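PDB 1IG0: thiamin pyrophosphokinase, which catalyses the transfer of a pyrophosphate group from ATP to thiamine, yielding thiamine diphosphate, the cofactor form of vitamin B1, and AMP. Local coordinates for residues P141-R144 / S145-N149; N132-S135 / L136-S140; I6-P9 / E10-I14; I237-P241 / Q242-T246; F55-I58 / W59-D63. One frame throughout, in Å; residues are numbered along the deposited sequence.

Contact 1: residues P141-R144 / S145-N149; sequences PEFR and SLISN
The carbonyl oxygen of Arg-144 takes the hydroxyl of Ser-148, Ser-148 OG to Arg-144 O being 2.8 Å. The serine oxygen sits between its own backbone N and carbonyl carbon (chi1 68°), which folds it back along the short helix 141-148 and brings it to the acceptor well off the C=O direction. Ahead of this, regular helical bonds use up the carbonyls in order: Ser-145 N reaches Pro-141 O at 3.0 Å, Leu-146 N reaches Glu-142 O and Ile-147 N reaches Phe-143 O. At the far end Ser-145 O receives two amides, Ser-148 N at 3.1 Å and Asn-149 N at 2.7 Å. Leu-146 O is taken by Asn-152 ND2, while Phe-143 N at the start is capped by Ser-140 OG. Arg-144 turns back to give NH1 to His-137 O of the preceding helix. Ile-147 covers one face of the buried Phe-143 ring: its CG2 lies 3.9 Å above the plane, toward the rim, a CH-pi contact extended by Ile-147 CD1, 3.8 Å from Phe-143 CE2. Side chains thus accept from an amide at the helix start and donate to carbonyls late in it, while Phe-143 packs inward on helices 126-139 and 164-175.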
# COMPACT_ATOMS: atom_id res chain seq x y z
N PRO B 141 -2.04 -10.12 -34.21
CA PRO B 141 -2.46 -9.40 -35.42
C PRO B 141 -3.94 -9.64 -35.72
O PRO B 141 -4.62 -8.79 -36.30
CB PRO B 141 -1.55 -9.98 -36.49
CG PRO B 141 -0.30 -10.29 -35.73
CD PRO B 141 -0.85 -10.94 -34.48
N GLU B 142 -4.44 -10.81 -35.34
CA GLU B 142 -5.84 -11.15 -35.57
C GLU B 142 -6.75 -10.30 -34.71
O GLU B 142 -7.84 -9.91 -35.14
CB GLU B 142 -6.08 -12.64 -35.29
CG GLU B 142 -7.53 -13.06 -35.46
CD GLU B 142 -7.66 -14.55 -35.73
OE1 GLU B 142 -8.41 -15.22 -34.98
OE2 GLU B 142 -7.03 -15.03 -36.69
N PHE B 143 -6.32 -10.01 -33.49
CA PHE B 143 -7.12 -9.18 -32.60
C PHE B 143 -7.24 -7.79 -33.22
O PHE B 143 -8.32 -7.21 -33.28
CB PHE B 143 -6.46 -9.05 -31.23
CG PHE B 143 -7.17 -8.10 -30.30
CD1 PHE B 143 -8.39 -8.45 -29.72
CD2 PHE B 143 -6.65 -6.84 -30.05
CE1 PHE B 143 -9.08 -7.55 -28.90
CE2 PHE B 143 -7.33 -5.94 -29.23
CZ PHE B 143 -8.55 -6.30 -28.65
N ARG B 144 -6.11 -7.27 -33.67
CA ARG B 144 -6.07 -5.95 -34.30
C ARG B 144 -7.00 -5.91 -35.49
O ARG B 144 -7.69 -4.91 -35.73
CB ARG B 144 -4.64 -5.62 -34.73
CG ARG B 144 -3.67 -5.42 -33.57
CD ARG B 144 -4.04 -4.18 -32.78
NE ARG B 144 -3.67 -2.96 -33.49
CZ ARG B 144 -2.41 -2.57 -33.68
NH1 ARG B 144 -1.41 -3.30 -33.21
NH2 ARG B 144 -2.16 -1.44 -34.34
N SER B 145 -7.03 -7.00 -36.26
CA SER B 145 -7.90 -7.09 -37.42
C SER B 145 -9.36 -7.08 -36.99
O SER B 145 -10.21 -6.43 -37.60
CB SER B 145 -7.61 -8.37 -38.21
OG SER B 145 -8.52 -8.52 -39.28
N LEU B 146 -9.65 -7.81 -35.91
CA LEU B 146 -11.01 -7.89 -35.38
C LEU B 146 -11.58 -6.52 -35.06
O LEU B 146 -12.71 -6.21 -35.43
CB LEU B 146 -11.02 -8.76 -34.11
CG LEU B 146 -12.37 -8.94 -33.41
CD1 LEU B 146 -13.33 -9.67 -34.33
CD2 LEU B 146 -12.16 -9.73 -32.12
N ILE B 147 -10.79 -5.69 -34.39
CA ILE B 147 -11.23 -4.36 -34.00
C ILE B 147 -11.04 -3.30 -35.09
O ILE B 147 -11.53 -2.18 -34.95
CB ILE B 147 -10.49 -3.89 -32.72
CG1 ILE B 147 -9.00 -3.72 -33.01
CG2 ILE B 147 -10.69 -4.91 -31.60
CD1 ILE B 147 -8.19 -3.25 -31.80
N SER B 148 -10.34 -3.65 -36.16
CA SER B 148 -10.10 -2.69 -37.24
C SER B 148 -10.93 -2.94 -38.49
O SER B 148 -11.36 -1.99 -39.15
CB SER B 148 -8.62 -2.70 -37.62
OG SER B 148 -8.25 -3.92 -38.24
N ASN B 149 -11.16 -4.20 -38.83
CA ASN B 149 -11.94 -4.54 -40.02
C ASN B 149 -13.26 -3.79 -40.01
O ASN B 149 -13.96 -3.74 -38.99
CB ASN B 149 -12.21 -6.04 -40.08
CG ASN B 149 -12.89 -6.46 -41.37
OD1 ASN B 149 -12.25 -6.53 -42.42
ND2 ASN B 149 -14.18 -6.71 -41.30

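Contact 2: residues N132-S135 / L136-S140; sequences NLIS and LHFNS
Ile-134 and Phe-138 stand side by side, one turn apart, near the C-terminal end of helix 126-139, which packs against the parallel strands of the alpha-beta-alpha part of the enzyme, with helix 164-175 on another flank. Ile-134 CG2 comes to 4.1 Å from Phe-138 CD1, both side chains pointing the same way, toward strands 38-43 and 64-68, where Thr-40 touches both. The phenyl group is swung beside its own backbone N (chi1 -73°), and this leaves one face for the neighbouring imidazole: His-137 CD2 lies over the ring centre, 3.6 Å above the plane. His-137 takes the other common helical conformation, CG anti to the backbone N, and its ND1 bonds to Tyr-93 OH, which fixes the ring's rotation. Leu-136, on a different side, lays CG 3.4 Å from Asn-132 O, while Asn-132 itself is held through OD1 by His-166. Four main-chain bonds knit the turns, from Leu-136 N to Asn-132 O through to Asn-139 N with Ser-135 O at 2.7 Å. The last of these is doubled by side chains. Ser-135 OG, also bonded to Tyr-215 OH, extends away from its own N (chi1 -172°), and the amide of Asn-139 folds back toward it; Asn-139 ND2 donates to Ser-135 OG at 3.1 Å, with the hydroxyl oxygen only 5° out of the amide plane.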
# COMPACT_ATOMS: atom_id res chain seq x y z
N ASN B 132 -4.36 -8.01 -20.43
CA ASN B 132 -4.71 -9.02 -21.43
C ASN B 132 -4.92 -8.28 -22.75
O ASN B 132 -4.45 -8.72 -23.80
CB ASN B 132 -6.00 -9.75 -21.05
CG ASN B 132 -5.77 -10.85 -20.03
OD1 ASN B 132 -6.70 -11.56 -19.65
ND2 ASN B 132 -4.53 -10.99 -19.57
N LEU B 133 -5.64 -7.16 -22.68
CA LEU B 133 -5.92 -6.34 -23.84
C LEU B 133 -4.63 -5.80 -24.45
O LEU B 133 -4.44 -5.85 -25.67
CB LEU B 133 -6.81 -5.16 -23.44
CG LEU B 133 -6.95 -4.03 -24.46
CD1 LEU B 133 -7.64 -4.54 -25.72
CD2 LEU B 133 -7.75 -2.88 -23.85
N ILE B 134 -3.75 -5.29 -23.60
CA ILE B 134 -2.48 -4.73 -24.04
C ILE B 134 -1.65 -5.77 -24.80
O ILE B 134 -1.09 -5.47 -25.86
CB ILE B 134 -1.67 -4.19 -22.85
CG1 ILE B 134 -2.39 -2.97 -22.27
CG2 ILE B 134 -0.26 -3.82 -23.29
CD1 ILE B 134 -1.84 -2.48 -20.95
N SER B 135 -1.57 -6.98 -24.26
CA SER B 135 -0.80 -8.03 -24.91
C SER B 135 -1.42 -8.38 -26.26
O SER B 135 -0.71 -8.55 -27.26
CB SER B 135 -0.74 -9.28 -24.03
OG SER B 135 0.16 -10.23 -24.58
N LEU B 136 -2.74 -8.49 -26.31
CA LEU B 136 -3.44 -8.80 -27.55
C LEU B 136 -3.15 -7.71 -28.59
O LEU B 136 -2.87 -8.00 -29.75
CB LEU B 136 -4.95 -8.90 -27.31
CG LEU B 136 -5.46 -10.18 -26.65
CD1 LEU B 136 -6.94 -10.03 -26.30
CD2 LEU B 136 -5.25 -11.36 -27.61
N HIS B 137 -3.22 -6.46 -28.16
CA HIS B 137 -2.97 -5.33 -29.05
C HIS B 137 -1.62 -5.44 -29.75
O HIS B 137 -1.52 -5.26 -30.96
CB HIS B 137 -3.00 -4.02 -28.26
CG HIS B 137 -2.59 -2.83 -29.07
ND1 HIS B 137 -3.46 -2.15 -29.89
CD2 HIS B 137 -1.38 -2.22 -29.22
CE1 HIS B 137 -2.81 -1.18 -30.52
NE2 HIS B 137 -1.55 -1.21 -30.12
N PHE B 138 -0.58 -5.75 -28.98
CA PHE B 138 0.77 -5.85 -29.54
C PHE B 138 1.16 -7.21 -30.10
O PHE B 138 1.97 -7.28 -31.02
CB PHE B 138 1.80 -5.46 -28.47
CG PHE B 138 1.86 -3.99 -28.19
CD1 PHE B 138 1.56 -3.50 -26.92
CD2 PHE B 138 2.23 -3.09 -29.18
CE1 PHE B 138 1.62 -2.14 -26.65
CE2 PHE B 138 2.30 -1.73 -28.93
CZ PHE B 138 1.99 -1.25 -27.66
N ASN B 139 0.59 -8.29 -29.57
CA ASN B 139 0.99 -9.62 -30.01
C ASN B 139 0.01 -10.46 -30.82
O ASN B 139 0.35 -11.57 -31.23
CB ASN B 139 1.49 -10.41 -28.80
CG ASN B 139 2.52 -9.64 -27.99
OD1 ASN B 139 3.49 -9.13 -28.53
ND2 ASN B 139 2.30 -9.56 -26.68
N SER B 140 -1.19 -9.95 -31.05
CA SER B 140 -2.17 -10.70 -31.83
C SER B 140 -2.66 -9.91 -33.04
O SER B 140 -3.58 -9.10 -32.93
CB SER B 140 -3.37 -11.08 -30.96
OG SER B 140 -4.38 -11.70 -31.75

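Contact 3: residues I6-P9 / E10-I14; sequences IENP and ERIKI
Pro-9 and Ile-12 meet across the bend that leads out of strand 4-7, and the apolar part of the contact is theirs. Ile-12 CG2 sits 3.6 Å from Pro-9 CG and 3.8 Å from Pro-9 CD, the two side chains crossing at about a right angle. The other branch of the isoleucine serves Asn-8: CG1 is placed between its backbone N and carbonyl carbon (chi1 69°), and the terminal methyl CD1 rests 4.0 Å from Asn-8 ND2 and nearly as far from CG and OD1, lying over the flat amide.

Hydrogen bonds hold the bend from outside and within. Asn-8 ND2 donates to Leu-268 O, and the backbone of Asn-8 pairs with Lys-269, continuing the two-stranded antiparallel sheet of 4-7 with 270-272. On that strand Glu-7 OE1 joins Trp-270 NE1 to Tyr-123 OH of the second subunit, both residues of the thiamine site. Within the bend, Arg-11 curls back so that NH1 reaches Glu-10 O at 2.7 Å, the oxygen almost in the guanidinium plane, while NH2 goes to Asn-245 OD1.

Salt bridges come last. Glu-10 divides its carboxylate between Arg-289 at OE2 and Lys-269 at OE1.

With the backbone bent and no bond bridging it directly, the turn appears to keep its shape through the Ile-12 packing and its outside polar partners, and the strand before it lies beside a pocket built from both subunits.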
# COMPACT_ATOMS: atom_id res chain seq x y z
N ILE B 6 25.76 -3.47 7.64
CA ILE B 6 26.74 -2.42 7.87
C ILE B 6 26.20 -1.08 7.41
O ILE B 6 25.43 -1.00 6.46
CB ILE B 6 28.05 -2.71 7.12
CG1 ILE B 6 27.81 -2.66 5.61
CG2 ILE B 6 28.60 -4.07 7.53
CD1 ILE B 6 29.08 -2.76 4.78
N GLU B 7 26.62 -0.02 8.10
CA GLU B 7 26.19 1.32 7.75
C GLU B 7 27.32 1.98 6.98
O GLU B 7 28.39 2.25 7.53
CB GLU B 7 25.87 2.12 9.01
CG GLU B 7 25.20 3.45 8.73
CD GLU B 7 24.79 4.18 9.99
OE1 GLU B 7 24.11 3.56 10.84
OE2 GLU B 7 25.14 5.37 10.13
N ASN B 8 27.08 2.23 5.70
CA ASN B 8 28.07 2.84 4.83
C ASN B 8 28.10 4.35 4.92
O ASN B 8 27.16 4.97 5.42
CB ASN B 8 27.78 2.51 3.36
CG ASN B 8 28.20 1.11 2.98
OD1 ASN B 8 29.35 0.74 3.15
ND2 ASN B 8 27.26 0.34 2.44
N PRO B 9 29.20 4.96 4.47
CA PRO B 9 29.29 6.42 4.50
C PRO B 9 28.31 6.83 3.40
O PRO B 9 27.78 5.96 2.70
CB PRO B 9 30.75 6.69 4.15
CG PRO B 9 31.14 5.50 3.33
CD PRO B 9 30.49 4.36 4.07
N GLU B 10 28.07 8.12 3.21
CA GLU B 10 27.10 8.56 2.21
C GLU B 10 27.38 8.18 0.75
O GLU B 10 26.45 8.07 -0.05
CB GLU B 10 26.89 10.06 2.32
CG GLU B 10 25.45 10.48 2.14
CD GLU B 10 24.49 9.66 3.00
OE1 GLU B 10 24.73 9.52 4.22
OE2 GLU B 10 23.50 9.15 2.45
N ARG B 11 28.65 7.98 0.40
CA ARG B 11 28.99 7.62 -0.98
C ARG B 11 30.14 6.62 -1.09
O ARG B 11 31.21 6.83 -0.52
CB ARG B 11 29.33 8.87 -1.79
CG ARG B 11 28.15 9.78 -2.12
CD ARG B 11 27.30 9.20 -3.24
NE ARG B 11 26.19 10.07 -3.61
CZ ARG B 11 25.11 10.26 -2.87
NH1 ARG B 11 24.97 9.64 -1.70
NH2 ARG B 11 24.15 11.09 -3.29
N ILE B 12 29.90 5.53 -1.82
CA ILE B 12 30.92 4.51 -2.03
C ILE B 12 30.86 4.03 -3.47
O ILE B 12 30.00 4.44 -4.25
CB ILE B 12 30.68 3.26 -1.14
CG1 ILE B 12 29.43 2.51 -1.61
CG2 ILE B 12 30.54 3.66 0.32
CD1 ILE B 12 29.23 1.15 -0.97
N LYS B 13 31.80 3.16 -3.83
CA LYS B 13 31.86 2.57 -5.15
C LYS B 13 31.83 1.07 -4.90
O LYS B 13 32.57 0.55 -4.07
CB LYS B 13 33.17 2.93 -5.87
CG LYS B 13 33.19 4.29 -6.55
CD LYS B 13 34.48 4.45 -7.37
CE LYS B 13 34.47 5.70 -8.23
NZ LYS B 13 34.34 6.94 -7.42
N ILE B 14 30.95 0.38 -5.60
CA ILE B 14 30.85 -1.05 -5.43
C ILE B 14 31.71 -1.66 -6.50
O ILE B 14 32.18 -0.97 -7.41
CB ILE B 14 29.40 -1.56 -5.57
CG1 ILE B 14 28.92 -1.48 -7.04
CG2 ILE B 14 28.48 -0.73 -4.70
CD1 ILE B 14 27.51 -1.96 -7.25

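Contact 4: residues I237-P241 / Q242-T246; sequences IEYDP and QFRNT
Pro-241 opens helix 241-247, and its carbonyl draws Asn-245 N to Pro-241 O at 2.8 Å. The ring occupies the first turn, where a proline is well tolerated, since an amide there has no carbonyl four residues back within the helix to meet. Arg-244 CG presses on the same carbonyl, 3.1 Å from Pro-241 O.

Asp-240 is the N-cap. Its side chain stretches anti to its own N (chi1 164°), which lets OD1 bend over the helix start and accept from Phe-243 N at 3.0 Å, on the anti side and 32° out of the carboxylate plane. The other oxygen works through water: Asp-240 OD2 receives a water at 2.6 Å that in turn accepts from Gln-242 N. The backbone carbonyl takes a further amide, Arg-244 N with Asp-240 O at 2.8 Å, nearly straight. A carboxylate facing these amides would be favoured by the positive end of the helix dipole.

Arg-244 covers the interior side. Its CB lies 3.6 Å from Tyr-239 CD1, and the two side chains run alongside each other in the same direction, the guanidinium turned steeply against the phenol ring. Tyr-239 OH is held by Gly-292 O, and both residues touch Phe-290.

The junction carries the chain from strand 235-238, set in its sheet between 23-26 and 295-300, into helix 241-247; Phe-243 rests on Leu-315 of helix 312-315, and strand 248-254 follows directly in the larger sheet.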
# COMPACT_ATOMS: atom_id res chain seq x y z
N ILE B 237 21.14 -2.07 -10.21
CA ILE B 237 20.37 -0.87 -10.49
C ILE B 237 21.35 0.25 -10.85
O ILE B 237 22.23 0.58 -10.06
CB ILE B 237 19.54 -0.44 -9.27
CG1 ILE B 237 18.56 -1.56 -8.90
CG2 ILE B 237 18.79 0.85 -9.58
CD1 ILE B 237 17.83 -1.32 -7.61
N GLU B 238 21.20 0.81 -12.04
CA GLU B 238 22.08 1.88 -12.49
C GLU B 238 21.39 3.23 -12.53
O GLU B 238 20.18 3.33 -12.74
CB GLU B 238 22.64 1.54 -13.87
CG GLU B 238 23.43 0.24 -13.91
CD GLU B 238 24.08 -0.01 -15.26
OE1 GLU B 238 24.81 0.87 -15.74
OE2 GLU B 238 23.85 -1.10 -15.83
N TYR B 239 22.17 4.29 -12.31
CA TYR B 239 21.64 5.64 -12.33
C TYR B 239 22.73 6.69 -12.51
O TYR B 239 23.85 6.53 -12.02
CB TYR B 239 20.86 5.92 -11.04
CG TYR B 239 21.55 5.47 -9.77
CD1 TYR B 239 22.62 6.19 -9.23
CD2 TYR B 239 21.14 4.31 -9.11
CE1 TYR B 239 23.26 5.76 -8.06
CE2 TYR B 239 21.77 3.88 -7.95
CZ TYR B 239 22.83 4.60 -7.43
OH TYR B 239 23.46 4.17 -6.28
N ASP B 240 22.40 7.75 -13.24
CA ASP B 240 23.33 8.84 -13.44
C ASP B 240 23.36 9.61 -12.13
O ASP B 240 22.32 9.92 -11.56
CB ASP B 240 22.85 9.75 -14.58
CG ASP B 240 23.56 11.09 -14.59
OD1 ASP B 240 22.92 12.10 -14.22
OD2 ASP B 240 24.75 11.13 -14.96
N PRO B 241 24.56 9.91 -11.61
CA PRO B 241 24.69 10.64 -10.35
C PRO B 241 23.83 11.89 -10.24
O PRO B 241 23.13 12.08 -9.25
CB PRO B 241 26.19 10.94 -10.29
CG PRO B 241 26.78 9.72 -10.93
CD PRO B 241 25.89 9.53 -12.14
N GLN B 242 23.87 12.75 -11.26
CA GLN B 242 23.08 13.97 -11.24
C GLN B 242 21.59 13.66 -11.14
O GLN B 242 20.85 14.32 -10.42
CB GLN B 242 23.35 14.82 -12.49
CG GLN B 242 22.71 16.19 -12.44
CD GLN B 242 23.20 17.03 -11.27
OE1 GLN B 242 24.37 17.39 -11.20
NE2 GLN B 242 22.30 17.33 -10.34
N PHE B 243 21.15 12.64 -11.87
CA PHE B 243 19.75 12.23 -11.85
C PHE B 243 19.38 11.73 -10.46
O PHE B 243 18.35 12.12 -9.90
CB PHE B 243 19.51 11.12 -12.87
CG PHE B 243 18.16 10.45 -12.75
CD1 PHE B 243 16.99 11.16 -13.03
CD2 PHE B 243 18.06 9.12 -12.36
CE1 PHE B 243 15.74 10.55 -12.93
CE2 PHE B 243 16.81 8.50 -12.25
CZ PHE B 243 15.65 9.21 -12.54
N ARG B 244 20.22 10.86 -9.91
CA ARG B 244 19.96 10.30 -8.59
C ARG B 244 19.93 11.37 -7.50
O ARG B 244 19.07 11.35 -6.63
CB ARG B 244 21.03 9.23 -8.27
CG ARG B 244 22.22 9.72 -7.45
CD ARG B 244 22.06 9.31 -5.99
NE ARG B 244 20.83 9.84 -5.41
CZ ARG B 244 20.36 9.50 -4.21
NH1 ARG B 244 21.02 8.63 -3.45
NH2 ARG B 244 19.23 10.03 -3.77
N ASN B 245 20.85 12.33 -7.57
CA ASN B 245 20.91 13.40 -6.58
C ASN B 245 19.75 14.38 -6.68
O ASN B 245 19.28 14.91 -5.67
CB ASN B 245 22.23 14.17 -6.70
CG ASN B 245 23.43 13.36 -6.28
OD1 ASN B 245 23.43 12.75 -5.21
ND2 ASN B 245 24.47 13.35 -7.11
N THR B 246 19.28 14.62 -7.90
CA THR B 246 18.19 15.56 -8.12
C THR B 246 16.78 15.00 -7.99
O THR B 246 15.90 15.67 -7.46
CB THR B 246 18.31 16.21 -9.53
OG1 THR B 246 19.61 16.78 -9.69
CG2 THR B 246 17.26 17.30 -9.70
O HOH W 1 25.92 12.86 -13.39

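Contact 5: residues F55-I58 / W59-D63; sequences FYKI and WKLHD
His-62 gives its ring nitrogen to the helix it has just left: ND1 to Ile-58 O is 2.6 Å, a short bond lying in the carbonyl plane, with the oxygen at the edge of the imidazole and tilted 17° from it. CG beside the backbone N (chi1 -66°) folds the ring back along the helix, so that it runs in the same direction as Ile-58, whose CG2 is 3.7 Å from ND1.

On the next flank Phe-55 and Trp-59 lie alongside one another. Phe-55 CZ touches Trp-59 CE3 at 3.5 Å, and the ring planes are inclined at 46°, neither stacked nor perpendicular. Toward the surface, the bent Lys-57 chain lays its methylenes on leucine: Lys-57 CE is 3.9 Å from Leu-61 CD1, the chains crossing at a slant. Underneath run regular helical bonds, such as Trp-59 N to Phe-55 O at 2.9 Å.

A second shell sets the first. Tyr-78 meets Phe-55 and Tyr-89 meets Trp-59, each edge-to-face, and Lys-65 adds a cation-pi contact to the indole. Ile-58 and His-62 both rest on Leu-41 and Leu-187 of the central sheet.

This is the last part of the helix in the beta-alpha-beta crossover from strand 38-43 to 64-68. Because ND1 donates, the imidazole carries a proton there, and a buried histidine thereby supplies a late helical carbonyl with a side-chain donor while the chain turns away into the next strand.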
# COMPACT_ATOMS: atom_id res chain seq x y z
N PHE B 55 3.32 14.67 -17.07
CA PHE B 55 2.30 13.87 -17.74
C PHE B 55 2.47 13.93 -19.25
O PHE B 55 2.48 12.90 -19.93
CB PHE B 55 0.91 14.38 -17.36
CG PHE B 55 -0.21 13.60 -18.00
CD1 PHE B 55 -0.60 12.37 -17.48
CD2 PHE B 55 -0.87 14.10 -19.12
CE1 PHE B 55 -1.62 11.64 -18.08
CE2 PHE B 55 -1.89 13.37 -19.73
CZ PHE B 55 -2.27 12.14 -19.20
N TYR B 56 2.61 15.15 -19.77
CA TYR B 56 2.78 15.36 -21.21
C TYR B 56 3.97 14.57 -21.74
O TYR B 56 3.90 13.97 -22.81
CB TYR B 56 3.02 16.85 -21.49
CG TYR B 56 1.94 17.78 -20.99
CD1 TYR B 56 2.24 19.11 -20.67
CD2 TYR B 56 0.62 17.35 -20.84
CE1 TYR B 56 1.25 19.98 -20.21
CE2 TYR B 56 -0.37 18.22 -20.39
CZ TYR B 56 -0.05 19.53 -20.08
OH TYR B 56 -1.02 20.39 -19.63
N LYS B 57 5.06 14.57 -20.98
CA LYS B 57 6.27 13.87 -21.37
C LYS B 57 6.12 12.35 -21.35
O LYS B 57 6.49 11.67 -22.31
CB LYS B 57 7.43 14.28 -20.44
CG LYS B 57 8.77 13.69 -20.84
CD LYS B 57 9.13 14.08 -22.27
CE LYS B 57 10.48 13.54 -22.67
NZ LYS B 57 10.83 13.91 -24.07
N ILE B 58 5.58 11.83 -20.26
CA ILE B 58 5.38 10.39 -20.13
C ILE B 58 4.41 9.89 -21.19
O ILE B 58 4.53 8.77 -21.69
CB ILE B 58 4.85 10.03 -18.72
CG1 ILE B 58 5.96 10.26 -17.69
CG2 ILE B 58 4.36 8.60 -18.69
CD1 ILE B 58 5.52 10.07 -16.26
N TRP B 59 3.43 10.73 -21.53
CA TRP B 59 2.46 10.36 -22.55
C TRP B 59 3.16 10.26 -23.90
O TRP B 59 2.96 9.31 -24.65
CB TRP B 59 1.34 11.41 -22.60
CG TRP B 59 0.25 11.09 -23.59
CD1 TRP B 59 0.31 11.21 -24.95
CD2 TRP B 59 -1.06 10.61 -23.28
NE1 TRP B 59 -0.89 10.82 -25.51
CE2 TRP B 59 -1.75 10.44 -24.51
CE3 TRP B 59 -1.73 10.28 -22.09
CZ2 TRP B 59 -3.07 9.98 -24.57
CZ3 TRP B 59 -3.04 9.82 -22.16
CH2 TRP B 59 -3.69 9.67 -23.39
N LYS B 60 4.01 11.24 -24.19
CA LYS B 60 4.74 11.26 -25.45
C LYS B 60 5.76 10.13 -25.53
O LYS B 60 6.06 9.63 -26.61
CB LYS B 60 5.46 12.61 -25.61
CG LYS B 60 6.11 12.82 -26.97
CD LYS B 60 6.71 14.21 -27.10
CE LYS B 60 7.24 14.47 -28.50
NZ LYS B 60 8.30 13.49 -28.89
N LEU B 61 6.27 9.71 -24.37
CA LEU B 61 7.27 8.64 -24.32
C LEU B 61 6.69 7.24 -24.45
O LEU B 61 7.43 6.27 -24.59
CB LEU B 61 8.07 8.73 -23.02
CG LEU B 61 9.10 9.86 -22.92
CD1 LEU B 61 9.71 9.88 -21.53
CD2 LEU B 61 10.17 9.65 -23.98
N HIS B 62 5.36 7.12 -24.39
CA HIS B 62 4.73 5.82 -24.51
C HIS B 62 3.82 5.75 -25.73
O HIS B 62 3.19 6.74 -26.10
CB HIS B 62 3.95 5.48 -23.24
CG HIS B 62 4.83 5.31 -22.04
ND1 HIS B 62 5.46 6.36 -21.42
CD2 HIS B 62 5.23 4.19 -21.38
CE1 HIS B 62 6.21 5.91 -20.43
NE2 HIS B 62 6.08 4.59 -20.38
N ASP B 63 3.77 4.58 -26.36
CA ASP B 63 2.97 4.38 -27.55
C ASP B 63 1.47 4.23 -27.27
O ASP B 63 0.68 5.11 -27.61
CB ASP B 63 3.48 3.16 -28.31
CG ASP B 63 2.63 2.81 -29.52
OD1 ASP B 63 2.05 3.74 -30.13
OD2 ASP B 63 2.56 1.62 -29.88

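In the fold
Along the chain the order is contact 3, 5, 2, 1, 4. Contacts 5, 2 and 1 lie in the catalytic domain: helix 52-61 crosses between strands 38-43 and 64-68 of the large sheet, and helices 126-139 and 141-148 follow each other, contacts 1 and 2 having centres 11 Å apart and packing through Phe-143 on Leu-133. Contact 2 reaches contact 5, about 20 Å off between centres, where Phe-138 meets Asp-63. Contacts 3 and 4, 15 Å apart between centres, lie across the chain's centre from contacts 1 and 2, near the vitamin B1-binding region. Tyr-123 of one subunit and Trp-270 of the other meet at the thiamine pocket, consistent with a composite site at the dimer interface.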